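Local coordinates for protein aminoglycoside N(3)-acetyltransferase (Enterobacter cloacae, PDB 6NP3) that transfers an acetyl group from acetyl-CoA to the 3-amino group of 2-deoxystreptamine antibiotics such as gentamicin, probably conferring resistance to them, at residues A100-E103 against F104-T107; A227-Y230 against L231-R235; S6-V9 against R10-R13. One frame throughout, in Å; residues are numbered along the deposited sequence. Where two conformers were deposited one is given.

In the fold
All three contacts are local, each made within one helix. Contact 3 lies on helix 5-15, contact 1 on helix 101-106 and contact 2 at the end of helix 222-233. Each is partly buried. The centre of contact 1 lies nearest the chain's centre, about 12 Å away, against 20 Å for contact 2 and 23 Å for contact 3. Contacts 1 and 3 share a neighbour, helix 39-50, whereas contact 2 leans on helix 251-265. Contact 1 carries a salt bridge and a threonine hydroxyl bonded to a main-chain oxygen, contact 2 a threonine over a tyrosine ring. Contact 3 is held by main-chain bonds, and the polar ends of E7, Q11 and R13 bond outside the segments.

Contact 1 of 3, residues A100-E103 against F104-T107; sequences AINE and FIRT
Helix 101-106 makes one turn between I101 and I105, where I105 N bonds I101 O at 3.0 Å. R106 N repeats the step to N102 O at 2.9 Å. At the end of the turn E103 O accepts twice. T107 OG1 uses an in-plane lone pair of E103 O, at 2.8 Å. T107 N reaches the same E103 O from above the carbonyl plane at 3.2 Å.

E103 and R106 run side by side and form a two-pronged salt bridge. R106 NH2 lies 2.7 Å from E103 OE1, on its syn side but tilted from the carboxylate plane. R106 NE lies 2.9 Å from E103 OE2, which it meets from above that plane. The carboxylate and guanidinium planes are 52° apart. R106 starts with CG wedged between its backbone N and carbonyl carbon (chi1 78°), and a bend at chi2 brings the guanidinium back to E103. T107 CG2 covers one face of that guanidinium. The F104 ring turns its edge to A100 O, with CD1 3.3 Å from that oxygen.

A94 N also bonds E103 OE2, tying the carboxylate to a loop. A100 binds acetyl-CoA and CoA in other crystals of this protein; neither is bound here. I101 packs on L42 and V43 and F104 on P39 and Q40, all of helix 39-50, while N102 and I105 rest on A58 of strand 55-59.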
loop_
_atom_site.group_PDB
_atom_site.type_symbol
_atom_site.label_atom_id
_atom_site.label_comp_id
_atom_site.label_asym_id
_atom_site.label_seq_id
_atom_site.Cartn_x
_atom_site.Cartn_y
_atom_site.Cartn_z
ATOM N N ALA A 100 -8.441 -6.951 -5.423
ATOM C CA ALA A 100 -8.817 -6.857 -6.826
ATOM C C ALA A 100 -9.141 -5.428 -7.245
ATOM O O ALA A 100 -9.158 -5.138 -8.441
ATOM C CB ALA A 100 -9.995 -7.793 -7.124
ATOM N N ILE A 101 -9.396 -4.524 -6.304
ATOM C CA ILE A 101 -9.682 -3.156 -6.702
ATOM C C ILE A 101 -8.456 -2.491 -7.307
ATOM O O ILE A 101 -8.586 -1.529 -8.070
ATOM C CB ILE A 101 -10.226 -2.362 -5.499
ATOM C CG1 ILE A 101 -11.004 -1.151 -6.015
ATOM C CG2 ILE A 101 -9.104 -1.903 -4.566
ATOM C CD1 ILE A 101 -11.667 -0.341 -4.942
ATOM N N ASN A 102 -7.253 -2.967 -6.979
ATOM C CA ASN A 102 -6.064 -2.210 -7.351
ATOM C C ASN A 102 -5.845 -2.179 -8.852
ATOM O O ASN A 102 -5.314 -1.195 -9.373
ATOM C CB ASN A 102 -4.857 -2.733 -6.582
ATOM C CG ASN A 102 -4.874 -2.292 -5.160
ATOM O OD1 ASN A 102 -5.372 -1.208 -4.846
ATOM N ND2 ASN A 102 -4.312 -3.109 -4.282
ATOM N N GLU A 103 -6.235 -3.226 -9.566
ATOM C CA GLU A 103 -6.098 -3.183 -11.018
ATOM C C GLU A 103 -7.024 -2.141 -11.628
ATOM O O GLU A 103 -6.668 -1.523 -12.633
ATOM C CB GLU A 103 -6.323 -4.588 -11.585
ATOM C CG GLU A 103 -6.243 -4.707 -13.102
ATOM C CD GLU A 103 -4.849 -4.490 -13.664
ATOM O OE1 GLU A 103 -4.679 -4.641 -14.901
ATOM O OE2 GLU A 103 -3.903 -4.169 -12.897
ATOM N N PHE A 104 -8.193 -1.916 -11.016
ATOM C CA PHE A 104 -9.088 -0.860 -11.473
ATOM C C PHE A 104 -8.503 0.509 -11.160
ATOM O O PHE A 104 -8.594 1.426 -11.976
ATOM C CB PHE A 104 -10.468 -1.002 -10.824
ATOM C CG PHE A 104 -11.219 -2.225 -11.262
ATOM C CD1 PHE A 104 -10.999 -3.443 -10.653
ATOM C CD2 PHE A 104 -12.123 -2.162 -12.307
ATOM C CE1 PHE A 104 -11.669 -4.581 -11.071
ATOM C CE2 PHE A 104 -12.803 -3.287 -12.723
ATOM C CZ PHE A 104 -12.581 -4.496 -12.112
ATOM N N ILE A 105 -7.910 0.679 -9.977
ATOM C CA ILE A 105 -7.266 1.951 -9.661
ATOM C C ILE A 105 -6.151 2.255 -10.658
ATOM O O ILE A 105 -6.061 3.353 -11.223
ATOM C CB ILE A 105 -6.752 1.938 -8.207
ATOM C CG1 ILE A 105 -7.930 1.870 -7.223
ATOM C CG2 ILE A 105 -5.894 3.168 -7.942
ATOM C CD1 ILE A 105 -7.528 1.784 -5.758
ATOM N N ARG A 106 -5.254 1.300 -10.858
ATOM C CA ARG A 106 -4.065 1.618 -11.630
ATOM C C ARG A 106 -4.367 1.868 -13.106
ATOM O O ARG A 106 -3.615 2.592 -13.760
ATOM C CB ARG A 106 -2.986 0.551 -11.434
ATOM C CG ARG A 106 -3.196 -0.727 -12.201
ATOM C CD ARG A 106 -2.330 -0.782 -13.453
ATOM N NE ARG A 106 -2.600 -1.995 -14.209
ATOM C CZ ARG A 106 -2.317 -2.147 -15.491
ATOM N NH1 ARG A 106 -1.655 -1.199 -16.128
ATOM N NH2 ARG A 106 -2.642 -3.275 -16.104
ATOM N N THR A 107 -5.448 1.302 -13.646
ATOM C CA THR A 107 -5.844 1.559 -15.031
ATOM C C THR A 107 -6.743 2.784 -15.197
ATOM O O THR A 107 -7.159 3.090 -16.323
ATOM C CB THR A 107 -6.536 0.321 -15.633
ATOM O OG1 THR A 107 -7.659 -0.051 -14.833
ATOM C CG2 THR A 107 -5.556 -0.836 -15.758
#

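Contact 2 of 3, residues A227-Y230 against L231-R235; sequences ARDY and LARTR
The backbone passes from regular helix at L231, whose N bonds A227 O at 2.9 Å, to a tighter last turn in which R233 N bonds Y230 O at 3.0 Å. A232 N lies between the two patterns, bonded to R228 O and weakly to D229 O.

T234 closes the turn against Y230. Its OG1 donates to Y230 O at 2.8 Å. R233 N and T234 OG1 come to that oxygen from opposite faces of its carbonyl plane, so the last turn is gripped twice at one point. The same T234 OG1 stands over one face of the Y230 ring, near its centre. T234 CB makes a CH-pi contact, 4.1 Å from the ring centroid and 13° off the normal. T234 CG2 reaches farther along the ring, 3.6 Å from Y230 OH. Y230 CG is trans to the backbone N (chi1 179°), which turns the ring outward from the helix, and the chain after R233 brings T234 over its face.

This is the C-terminal end of helix 222-233, where the chain leaves for strand 237-241 at the edge of the central mixed sheet. Helix 251-265 lies against it. There D253 OD2 bonds Y230 OH, and F257 meets the Y230 ring edge to face.

D229 and R233 lie alongside each other. In one of its two conformers, D229 has OD1 4.2 Å from R233 NE, too far for a salt bridge, and OD2 bonded to W261 NE1. The aliphatic part of R233 crosses D229 O, which CG approaches to 3.4 Å. L231 CG rests 3.3 Å from A227 O.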
loop_
_atom_site.group_PDB
_atom_site.type_symbol
_atom_site.label_atom_id
_atom_site.label_comp_id
_atom_site.label_asym_id
_atom_site.label_seq_id
_atom_site.Cartn_x
_atom_site.Cartn_y
_atom_site.Cartn_z
ATOM N N ALA A 227 -1.348 -2.347 14.671
ATOM C CA ALA A 227 -2.645 -1.805 14.283
ATOM C C ALA A 227 -3.745 -2.272 15.228
ATOM O O ALA A 227 -4.632 -1.488 15.591
ATOM C CB ALA A 227 -2.943 -2.212 12.846
ATOM N N ARG A 228 -3.708 -3.534 15.654
ATOM C CA ARG A 228 -4.706 -3.999 16.615
ATOM C C ARG A 228 -4.634 -3.201 17.909
ATOM O O ARG A 228 -5.666 -2.796 18.461
ATOM C CB ARG A 228 -4.500 -5.480 16.946
ATOM C CG ARG A 228 -5.044 -6.470 15.969
ATOM C CD ARG A 228 -4.898 -7.917 16.462
ATOM N NE ARG A 228 -5.063 -8.846 15.346
ATOM C CZ ARG A 228 -6.225 -9.099 14.755
ATOM N NH1 ARG A 228 -7.328 -8.502 15.178
ATOM N NH2 ARG A 228 -6.287 -9.948 13.741
ATOM N N ASP A 229 -3.424 -3.014 18.444
ATOM C CA ASP A 229 -3.252 -2.208 19.647
ATOM C C ASP A 229 -3.785 -0.801 19.421
ATOM O O ASP A 229 -4.613 -0.306 20.195
ATOM C CB ASP A 229 -1.775 -2.176 20.055
ATOM C CG ASP A 229 -1.493 -2.967 21.320
ATOM O OD1 ASP A 229 -2.438 -3.445 21.976
ATOM O OD2 ASP A 229 -0.310 -3.112 21.680
ATOM N N TYR A 230 -3.399 -0.188 18.299
ATOM C CA TYR A 230 -3.791 1.194 18.025
ATOM C C TYR A 230 -5.300 1.324 18.000
ATOM O O TYR A 230 -5.865 2.245 18.595
ATOM C CB TYR A 230 -3.206 1.646 16.692
ATOM C CG TYR A 230 -3.549 3.040 16.281
ATOM C CD1 TYR A 230 -2.823 4.090 16.742
ATOM C CD2 TYR A 230 -4.604 3.301 15.410
ATOM C CE1 TYR A 230 -3.100 5.383 16.319
ATOM C CE2 TYR A 230 -4.905 4.576 15.012
ATOM C CZ TYR A 230 -4.158 5.610 15.470
ATOM O OH TYR A 230 -4.475 6.871 15.024
ATOM N N LEU A 231 -5.961 0.401 17.318
ATOM C CA LEU A 231 -7.404 0.487 17.183
ATOM C C LEU A 231 -8.112 0.224 18.500
ATOM O O LEU A 231 -9.233 0.702 18.692
ATOM C CB LEU A 231 -7.881 -0.479 16.105
ATOM C CG LEU A 231 -7.431 -0.085 14.695
ATOM C CD1 LEU A 231 -7.768 -1.187 13.693
ATOM C CD2 LEU A 231 -8.071 1.225 14.245
ATOM N N ALA A 232 -7.476 -0.476 19.425
ATOM C CA ALA A 232 -8.062 -0.664 20.744
ATOM C C ALA A 232 -7.893 0.552 21.628
ATOM O O ALA A 232 -8.532 0.612 22.684
ATOM C CB ALA A 232 -7.391 -1.849 21.445
ATOM N N ARG A 233 -7.042 1.507 21.236
ATOM C CA ARG A 233 -6.620 2.595 22.097
ATOM C C ARG A 233 -6.952 3.979 21.567
ATOM O O ARG A 233 -6.571 4.959 22.212
ATOM C CB ARG A 233 -5.096 2.536 22.285
ATOM C CG ARG A 233 -4.632 1.396 23.170
ATOM C CD ARG A 233 -3.117 1.271 23.122
ATOM N NE ARG A 233 -2.604 0.225 24.006
ATOM C CZ ARG A 233 -1.956 0.460 25.143
ATOM N NH1 ARG A 233 -1.726 1.704 25.537
ATOM N NH2 ARG A 233 -1.529 -0.554 25.879
ATOM N N THR A 234 -7.635 4.094 20.423
ATOM C CA THR A 234 -7.753 5.354 19.700
ATOM C C THR A 234 -9.161 5.517 19.171
ATOM O O THR A 234 -9.769 4.562 18.684
ATOM C CB THR A 234 -6.793 5.363 18.495
ATOM O OG1 THR A 234 -5.491 4.958 18.923
ATOM C CG2 THR A 234 -6.699 6.729 17.878
ATOM N N ARG A 235 -9.660 6.737 19.256
ATOM C CA ARG A 235 -10.896 7.090 18.575
ATOM C C ARG A 235 -10.632 7.186 17.082
ATOM O O ARG A 235 -9.763 7.948 16.647
ATOM C CB ARG A 235 -11.441 8.405 19.123
ATOM C CG ARG A 235 -11.960 8.231 20.547
ATOM C CD ARG A 235 -12.633 9.479 21.066
ATOM N NE ARG A 235 -13.884 9.751 20.365
ATOM C CZ ARG A 235 -14.714 10.734 20.690
ATOM N NH1 ARG A 235 -14.406 11.530 21.695
ATOM N NH2 ARG A 235 -15.829 10.921 20.005
#

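Contact 3 of 3, residues S6-V9 against R10-R13; sequences SELV and RQLR
L8 and Q11 meet through their side chains on one face of helix 5-15, with L8 CD2 3.4 Å from Q11 OE1. Four backbone bonds hold the turns beneath them. R10 N bonds S6 O, Q11 N bonds E7 O, L12 N bonds L8 O and R13 N bonds V9 O. The shortest is L12 N to L8 O at 2.8 Å.

Q11 can be followed outward from its backbone. CB lies near two carbonyl oxygens, 3.5 Å from L8 O and 3.6 Å from E7 O. CG lies opposite the carbonyl carbon (chi1 -74°), and this places it 3.4 Å from E7 O. CD is a little farther from the same oxygen. From CG on, the side chain is stretched out, and its amide comes beside L8. OE1 then touches the methyl L8 CD2 and also approaches L8 CA. This oxygen does not rely on the leucine for a polar partner, because G242 N donates a hydrogen bond to it. The side chain of Q11 thus runs from the helix to the hairpin between strands 237-241 and 244-250.

R10, L12 and R13 set CG in the same way against the oxygen four residues back. R10 CG lies 3.2 Å from S6 O, L12 CG 3.3 Å from L8 O and R13 CG 3.3 Å from V9 O. In one of its two conformers, R13 bonds A49 O and V17 O through NH1, while E7 OE1 bonds S4 N.

L8 and V9 pack on A45 of helix 39-50, and L12 packs on V241. The arrangement is that of an amphipathic alpha-helix, with regular i to i+4 bonds and a leucine-valine side laid between a neighbouring helix and the edge strand 237-241 of the central sheet.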
loop_
_atom_site.group_PDB
_atom_site.type_symbol
_atom_site.label_atom_id
_atom_site.label_comp_id
_atom_site.label_asym_id
_atom_site.label_seq_id
_atom_site.Cartn_x
_atom_site.Cartn_y
_atom_site.Cartn_z
ATOM N N SER A 6 -23.602 6.744 -5.727
ATOM C CA SER A 6 -24.105 7.778 -4.830
ATOM C C SER A 6 -24.172 7.294 -3.388
ATOM O O SER A 6 -23.823 8.033 -2.460
ATOM C CB SER A 6 -25.491 8.244 -5.288
ATOM O OG SER A 6 -26.121 9.065 -4.317
ATOM N N GLU A 7 -24.665 6.076 -3.166
ATOM C CA GLU A 7 -24.754 5.570 -1.800
ATOM C C GLU A 7 -23.368 5.458 -1.175
ATOM O O GLU A 7 -23.162 5.837 -0.013
ATOM C CB GLU A 7 -25.422 4.198 -1.802
ATOM C CG GLU A 7 -26.928 4.205 -2.061
ATOM C CD GLU A 7 -27.503 2.808 -2.204
ATOM O OE1 GLU A 7 -26.991 2.022 -3.024
ATOM O OE2 GLU A 7 -28.473 2.492 -1.490
ATOM N N LEU A 8 -22.406 4.942 -1.940
ATOM C CA LEU A 8 -21.047 4.834 -1.422
ATOM C C LEU A 8 -20.470 6.197 -1.086
ATOM O O LEU A 8 -19.795 6.350 -0.056
ATOM C CB LEU A 8 -20.164 4.113 -2.423
ATOM C CG LEU A 8 -20.581 2.684 -2.745
ATOM C CD1 LEU A 8 -19.679 2.107 -3.817
ATOM C CD2 LEU A 8 -20.553 1.778 -1.528
ATOM N N VAL A 9 -20.687 7.192 -1.945
ATOM C CA VAL A 9 -20.156 8.519 -1.674
ATOM C C VAL A 9 -20.714 9.067 -0.367
ATOM O O VAL A 9 -19.992 9.681 0.427
ATOM C CB VAL A 9 -20.419 9.460 -2.867
ATOM C CG1 VAL A 9 -20.017 10.845 -2.482
ATOM C CG2 VAL A 9 -19.650 8.989 -4.072
ATOM N N ARG A 10 -22.024 8.910 -0.147
ATOM C CA ARG A 10 -22.604 9.425 1.084
ATOM C C ARG A 10 -22.050 8.677 2.286
ATOM O O ARG A 10 -21.824 9.275 3.340
ATOM C CB ARG A 10 -24.133 9.358 1.046
ATOM C CG ARG A 10 -24.761 10.065 -0.151
ATOM C CD ARG A 10 -24.248 11.486 -0.340
ATOM N NE ARG A 10 -24.672 12.405 0.717
ATOM C CZ ARG A 10 -24.163 13.617 0.899
ATOM N NH1 ARG A 10 -23.200 14.063 0.105
ATOM N NH2 ARG A 10 -24.608 14.380 1.885
ATOM N N GLN A 11 -21.859 7.360 2.163
ATOM C CA GLN A 11 -21.235 6.602 3.247
ATOM C C GLN A 11 -19.804 7.066 3.527
ATOM O O GLN A 11 -19.390 7.142 4.692
ATOM C CB GLN A 11 -21.225 5.117 2.904
ATOM C CG GLN A 11 -22.561 4.428 2.999
ATOM C CD GLN A 11 -22.504 3.017 2.498
ATOM O OE1 GLN A 11 -21.829 2.731 1.529
ATOM N NE2 GLN A 11 -23.202 2.114 3.169
ATOM N N LEU A 12 -19.029 7.356 2.478
ATOM C CA LEU A 12 -17.669 7.844 2.672
ATOM C C LEU A 12 -17.671 9.196 3.363
ATOM O O LEU A 12 -16.848 9.458 4.252
ATOM C CB LEU A 12 -16.958 7.894 1.326
ATOM C CG LEU A 12 -16.625 6.528 0.715
ATOM C CD1 LEU A 12 -16.287 6.633 -0.755
ATOM C CD2 LEU A 12 -15.478 5.891 1.475
ATOM N N ARG A 13 -18.621 10.061 2.998
ATOM C CA ARG A 13 -18.739 11.342 3.679
ATOM C C ARG A 13 -19.083 11.130 5.144
ATOM O O ARG A 13 -18.525 11.795 6.027
ATOM C CB ARG A 13 -19.795 12.199 2.981
ATOM C CG ARG A 13 -19.400 12.690 1.593
ATOM C CD ARG A 13 -18.944 14.146 1.649
ATOM N NE ARG A 13 -18.484 14.677 0.367
ATOM C CZ ARG A 13 -17.261 14.484 -0.121
ATOM N NH1 ARG A 13 -16.375 13.758 0.552
ATOM N NH2 ARG A 13 -16.930 15.021 -1.287
#